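Long-range contact in thermotoga maritima TmcAL (Thermotoga maritima, PDB 5Y0T), which belongs to the HIGH nucleotidyl transferase family of the HUP clan and holds adenosine-5'-rp-alpha-thio-triphosphate in a pocket of its nucleotide-binding fold: residues M1-F13 with A86-V100. Numbering follows the deposited sequence.
With TAT (adenosine-5'-rp-alpha-thio-triphosphate), chain E.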
loop_
_atom_site.group_PDB
_atom_site.type_symbol
_atom_site.label_atom_id
_atom_site.label_comp_id
_atom_site.label_asym_id
_atom_site.label_seq_id
_atom_site.Cartn_x
_atom_site.Cartn_y
_atom_site.Cartn_z
ATOM N N MET A 1 39.437 23.060 18.254
ATOM C CA MET A 1 38.272 23.209 19.119
ATOM C C MET A 1 37.442 21.934 19.191
ATOM O O MET A 1 37.565 21.058 18.340
ATOM C CB MET A 1 37.391 24.334 18.620
ATOM C CG MET A 1 36.805 24.032 17.283
ATOM S SD MET A 1 35.149 24.716 17.111
ATOM C CE MET A 1 34.914 24.306 15.428
ATOM N N LYS A 2 36.567 21.856 20.187
ATOM C CA LYS A 2 35.773 20.652 20.400
ATOM C C LYS A 2 34.311 20.792 19.974
ATOM O O LYS A 2 33.652 21.796 20.284
ATOM C CB LYS A 2 35.837 20.242 21.872
ATOM C CG LYS A 2 37.198 19.722 22.327
ATOM C CD LYS A 2 37.117 19.143 23.739
ATOM C CE LYS A 2 38.451 18.610 24.211
ATOM N NZ LYS A 2 38.330 17.951 25.549
ATOM N N VAL A 3 33.805 19.762 19.296
ATOM C CA VAL A 3 32.406 19.698 18.902
ATOM C C VAL A 3 31.799 18.376 19.331
ATOM O O VAL A 3 32.252 17.304 18.929
ATOM C CB VAL A 3 32.214 19.865 17.379
ATOM C CG1 VAL A 3 30.734 19.692 17.014
ATOM C CG2 VAL A 3 32.732 21.238 16.927
ATOM N N LEU A 4 30.767 18.467 20.158
ATOM C CA LEU A 4 30.057 17.297 20.649
ATOM C C LEU A 4 29.017 16.814 19.646
ATOM O O LEU A 4 28.178 17.608 19.219
ATOM C CB LEU A 4 29.352 17.634 21.957
ATOM C CG LEU A 4 28.401 16.578 22.518
ATOM C CD1 LEU A 4 29.200 15.303 22.867
ATOM C CD2 LEU A 4 27.667 17.145 23.732
ATOM N N GLY A 5 29.101 15.550 19.231
ATOM C CA GLY A 5 28.002 14.915 18.506
ATOM C C GLY A 5 27.199 14.004 19.431
ATOM O O GLY A 5 27.776 13.324 20.298
ATOM N N VAL A 6 25.894 13.912 19.195
ATOM C CA VAL A 6 25.047 12.970 19.920
ATOM C C VAL A 6 24.082 12.316 18.925
ATOM O O VAL A 6 23.628 12.950 17.958
ATOM C CB VAL A 6 24.266 13.625 21.096
ATOM C CG1 VAL A 6 25.244 14.177 22.172
ATOM C CG2 VAL A 6 23.317 14.740 20.623
ATOM N N VAL A 7 23.815 11.035 19.161
ATOM C CA VAL A 7 22.917 10.229 18.330
ATOM C C VAL A 7 21.620 10.066 19.094
ATOM O O VAL A 7 21.638 9.583 20.219
ATOM C CB VAL A 7 23.512 8.844 18.028
ATOM C CG1 VAL A 7 22.527 8.003 17.166
ATOM C CG2 VAL A 7 24.878 8.992 17.343
ATOM N N VAL A 8 20.499 10.504 18.525
ATOM C CA VAL A 8 19.276 10.631 19.312
ATOM C C VAL A 8 18.029 10.316 18.501
ATOM O O VAL A 8 18.047 10.310 17.279
ATOM C CB VAL A 8 19.111 12.070 19.901
ATOM C CG1 VAL A 8 20.309 12.452 20.774
ATOM C CG2 VAL A 8 18.938 13.087 18.765
ATOM N N GLU A 9 16.941 10.064 19.214
ATOM C CA GLU A 9 15.630 9.823 18.619
ATOM C C GLU A 9 14.647 10.817 19.226
ATOM O O GLU A 9 13.818 11.374 18.511
ATOM C CB GLU A 9 15.205 8.371 18.793
ATOM C CG GLU A 9 16.112 7.462 17.974
ATOM C CD GLU A 9 15.439 6.162 17.584
ATOM O OE1 GLU A 9 15.024 5.424 18.495
ATOM O OE2 GLU A 9 15.290 5.906 16.367
ATOM N N TYR A 10 14.668 10.942 20.557
ATOM C CA TYR A 10 13.857 11.939 21.258
ATOM C C TYR A 10 12.369 11.711 20.973
ATOM O O TYR A 10 11.695 12.595 20.446
ATOM C CB TYR A 10 14.263 13.378 20.837
ATOM C CG TYR A 10 15.636 13.848 21.321
ATOM C CD1 TYR A 10 16.261 13.257 22.424
ATOM C CD2 TYR A 10 16.295 14.895 20.683
ATOM C CE1 TYR A 10 17.516 13.699 22.872
ATOM C CE2 TYR A 10 17.540 15.342 21.121
ATOM C CZ TYR A 10 18.144 14.752 22.213
ATOM O OH TYR A 10 19.378 15.215 22.651
ATOM N N ASN A 11 11.857 10.545 21.373
ATOM C CA ASN A 11 10.508 10.114 21.006
ATOM C C ASN A 11 9.632 9.789 22.209
ATOM O O ASN A 11 9.256 8.632 22.397
ATOM C CB ASN A 11 10.576 8.873 20.094
ATOM C CG ASN A 11 9.211 8.489 19.511
ATOM O OD1 ASN A 11 8.293 9.299 19.465
ATOM N ND2 ASN A 11 9.077 7.241 19.088
ATOM N N PRO A 12 9.287 10.799 23.026
ATOM C CA PRO A 12 9.610 12.231 22.968
ATOM C C PRO A 12 10.887 12.628 23.747
ATOM O O PRO A 12 11.480 11.788 24.440
ATOM C CB PRO A 12 8.389 12.865 23.628
ATOM C CG PRO A 12 8.123 11.891 24.771
ATOM C CD PRO A 12 8.385 10.503 24.163
ATOM N N PHE A 13 11.265 13.911 23.684
ATOM C CA PHE A 13 12.423 14.386 24.454
ATOM C C PHE A 13 11.988 14.431 25.896
ATOM O O PHE A 13 11.081 15.189 26.232
ATOM C CB PHE A 13 12.873 15.777 23.992
ATOM C CG PHE A 13 14.186 16.229 24.580
ATOM C CD1 PHE A 13 14.298 16.526 25.935
ATOM C CD2 PHE A 13 15.305 16.362 23.774
ATOM C CE1 PHE A 13 15.508 16.945 26.477
ATOM C CE2 PHE A 13 16.521 16.778 24.314
ATOM C CZ PHE A 13 16.621 17.054 25.660
ATOM N N ALA A 86 24.603 6.688 11.714
ATOM C CA ALA A 86 24.744 7.816 12.608
ATOM C C ALA A 86 26.182 8.315 12.719
ATOM O O ALA A 86 26.434 9.518 12.692
ATOM C CB ALA A 86 24.206 7.437 13.996
ATOM N N VAL A 87 27.129 7.392 12.864
ATOM C CA VAL A 87 28.541 7.772 12.947
ATOM C C VAL A 87 29.013 8.334 11.587
ATOM O O VAL A 87 29.787 9.292 11.532
ATOM C CB VAL A 87 29.411 6.565 13.403
ATOM C CG1 VAL A 87 30.905 6.857 13.294
ATOM C CG2 VAL A 87 29.058 6.180 14.845
ATOM N N CYS A 88 28.529 7.774 10.481
ATOM C CA CYS A 88 28.922 8.329 9.177
ATOM C C CYS A 88 28.488 9.797 9.027
ATOM O O CYS A 88 29.252 10.622 8.526
ATOM C CB CYS A 88 28.336 7.510 8.019
ATOM S SG CYS A 88 29.174 5.963 7.671
ATOM N N VAL A 89 27.273 10.113 9.464
ATOM C CA VAL A 89 26.774 11.481 9.370
ATOM C C VAL A 89 27.604 12.407 10.265
ATOM O O VAL A 89 28.043 13.473 9.835
ATOM C CB VAL A 89 25.292 11.607 9.796
ATOM C CG1 VAL A 89 24.886 13.074 9.870
ATOM C CG2 VAL A 89 24.341 10.857 8.819
ATOM N N LEU A 90 27.787 12.017 11.521
ATOM C CA LEU A 90 28.600 12.839 12.421
ATOM C C LEU A 90 30.019 13.034 11.887
ATOM O O LEU A 90 30.522 14.156 11.829
ATOM C CB LEU A 90 28.641 12.213 13.816
ATOM C CG LEU A 90 27.275 12.285 14.501
ATOM C CD1 LEU A 90 27.316 11.663 15.903
ATOM C CD2 LEU A 90 26.773 13.730 14.574
ATOM N N ASP A 91 30.666 11.940 11.502
ATOM C CA ASP A 91 32.005 12.039 10.949
ATOM C C ASP A 91 32.040 12.913 9.678
ATOM O O ASP A 91 33.007 13.626 9.438
ATOM C CB ASP A 91 32.554 10.650 10.642
ATOM C CG ASP A 91 33.952 10.702 10.064
ATOM O OD1 ASP A 91 34.900 10.880 10.851
ATOM O OD2 ASP A 91 34.087 10.568 8.832
ATOM N N ALA A 92 30.981 12.861 8.875
ATOM C CA ALA A 92 30.967 13.572 7.597
ATOM C C ALA A 92 30.852 15.088 7.765
ATOM O O ALA A 92 31.171 15.843 6.842
ATOM C CB ALA A 92 29.843 13.066 6.724
ATOM N N THR A 93 30.402 15.537 8.934
ATOM C CA THR A 93 30.294 16.972 9.186
ATOM C C THR A 93 31.655 17.630 9.083
ATOM O O THR A 93 31.750 18.825 8.794
ATOM C CB THR A 93 29.748 17.281 10.581
ATOM O OG1 THR A 93 30.667 16.759 11.552
ATOM C CG2 THR A 93 28.348 16.645 10.785
ATOM N N GLY A 94 32.698 16.845 9.361
ATOM C CA GLY A 94 34.068 17.323 9.319
ATOM C C GLY A 94 34.481 18.071 10.574
ATOM O O GLY A 94 35.605 18.586 10.643
ATOM N N VAL A 95 33.537 18.287 11.487
ATOM C CA VAL A 95 33.831 19.040 12.717
ATOM C C VAL A 95 33.665 18.335 14.073
ATOM O O VAL A 95 34.152 18.826 15.099
ATOM C CB VAL A 95 32.967 20.314 12.762
ATOM C CG1 VAL A 95 33.241 21.186 11.529
ATOM C CG2 VAL A 95 31.490 19.935 12.840
ATOM N N VAL A 96 33.012 17.183 14.088
ATOM C CA VAL A 96 32.677 16.540 15.357
ATOM C C VAL A 96 33.917 15.873 15.925
ATOM O O VAL A 96 34.603 15.174 15.194
ATOM C CB VAL A 96 31.540 15.519 15.185
ATOM C CG1 VAL A 96 31.470 14.585 16.404
ATOM C CG2 VAL A 96 30.206 16.255 14.975
ATOM N N THR A 97 34.296 16.227 17.162
ATOM C CA THR A 97 35.471 15.619 17.795
ATOM C C THR A 97 35.199 14.590 18.894
ATOM O O THR A 97 36.060 13.751 19.192
ATOM C CB THR A 97 36.371 16.709 18.402
ATOM O OG1 THR A 97 35.626 17.436 19.383
ATOM C CG2 THR A 97 36.848 17.668 17.311
ATOM N N ASP A 98 33.987 14.629 19.446
ATOM C CA ASP A 98 33.605 13.847 20.612
ATOM C C ASP A 98 32.166 13.405 20.492
ATOM O O ASP A 98 31.298 14.196 20.147
ATOM C CB ASP A 98 33.747 14.640 21.921
ATOM C CG ASP A 98 35.179 14.988 22.261
ATOM O OD1 ASP A 98 35.665 16.040 21.792
ATOM O OD2 ASP A 98 35.808 14.224 23.029
ATOM N N VAL A 99 31.913 12.147 20.818
ATOM C CA VAL A 99 30.548 11.644 20.890
ATOM C C VAL A 99 30.316 11.008 22.255
ATOM O O VAL A 99 31.160 10.252 22.747
ATOM C CB VAL A 99 30.257 10.618 19.765
ATOM C CG1 VAL A 99 28.964 9.855 20.052
ATOM C CG2 VAL A 99 30.175 11.328 18.415
ATOM N N VAL A 100 29.188 11.347 22.870
ATOM C CA VAL A 100 28.811 10.839 24.182
ATOM C C VAL A 100 27.490 10.077 24.096
ATOM O O VAL A 100 26.491 10.624 23.621
ATOM C CB VAL A 100 28.641 11.982 25.207
ATOM C CG1 VAL A 100 28.242 11.422 26.560
ATOM C CG2 VAL A 100 29.921 12.812 25.320
HETATM N N1 TAT E . 19.831 8.643 31.646
HETATM C C2 TAT E . 20.932 8.957 30.937
HETATM N N3 TAT E . 20.961 9.004 29.594
HETATM C C4 TAT E . 19.849 8.731 28.871
HETATM C C5 TAT E . 18.603 8.398 29.569
HETATM C C6 TAT E . 18.655 8.360 31.049
HETATM N N6 TAT E . 17.554 8.056 31.778
HETATM N N7 TAT E . 17.668 8.187 28.619
HETATM C C8 TAT E . 18.256 8.379 27.410
HETATM N N9 TAT E . 19.555 8.703 27.568
HETATM P PA TAT E . 17.473 8.285 22.535
HETATM P PB TAT E . 16.678 6.005 24.210
HETATM P PG TAT E . 14.578 5.330 26.078
HETATM C "C1'" TAT E . 20.524 8.969 26.481
HETATM O O1A TAT E . 13.906 6.217 27.113
HETATM O O1B TAT E . 16.246 4.818 23.403
HETATM S S1G TAT E . 18.585 7.274 21.300
HETATM C "C2'" TAT E . 20.621 7.753 25.561
HETATM O "O2'" TAT E . 21.443 6.726 26.117
HETATM O O2A TAT E . 16.633 9.420 21.971
HETATM O O2B TAT E . 18.018 5.975 24.901
HETATM O O2G TAT E . 13.605 4.796 25.045
HETATM C "C3'" TAT E . 21.185 8.367 24.300
HETATM O "O3'" TAT E . 22.620 8.465 24.368
HETATM O O3A TAT E . 16.438 7.343 23.342
HETATM O O3B TAT E . 15.529 6.372 25.293
HETATM O O3G TAT E . 15.523 4.280 26.610
HETATM C "C4'" TAT E . 20.584 9.770 24.307
HETATM O "O4'" TAT E . 20.101 10.029 25.630
HETATM C "C5'" TAT E . 19.412 9.894 23.328
HETATM O "O5'" TAT E . 18.443 8.900 23.661
HETATM O O HOH W 1 36.098 20.561 15.249
HETATM O O HOH W 2 25.399 9.826 21.240
#
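With chi1 at 60°, T97 sets OG1 between its own backbone N and carbonyl carbon, from where the hydroxyl accepts V3 N at 3.0 Å while CG2 turns to the carbonyl of M1. The same hydroxyl donates to OD1 of D98, meeting the anti side of the carboxylate somewhat out of its plane, so it links V3 to an acid that also bonds H189 and forms a salt bridge with R187. V3 O in turn is gripped by two amides: T97 N, 2.9 Å away, lies on a lone pair in the carbonyl plane, whereas D98 N at 3.2 Å is tilted from it. Parallel pairing then runs through L4 with D98 and G5 with V99, and G5 N reaches D98 O over 2.7 Å. Farther on, a water accepts from V7 N and donates to V100 O, bridging the strands where they diverge.

On one face of the sheet, L4 CD1 lies 3.6 Å from V100 CG2, the two side chains crossing obliquely. On the other, G5 leaves room for L90 CD1 and V96 CG1 close to the backbone. V7, CG1 anti to its N (chi1 179°), straddles the methyl of A86 with both branches, CG1 at 3.6 Å from A86 CB, and its CG2 also meets L90 CD1.

This is the central strand pair of a Rossmann-like HUP core, and beyond strand 3-8 the amides of E9 and Y10 both donate to O2A of adenosine-5'-rp-alpha-thio-triphosphate. Residues 86-92 of helix 79-92 pack across the G5 and V7 face and run roughly antiparallel to strand 3-8, helix 15-28 covers L4 and V100 on the opposite face, and strands 32-38 and 187-192 flank the pair.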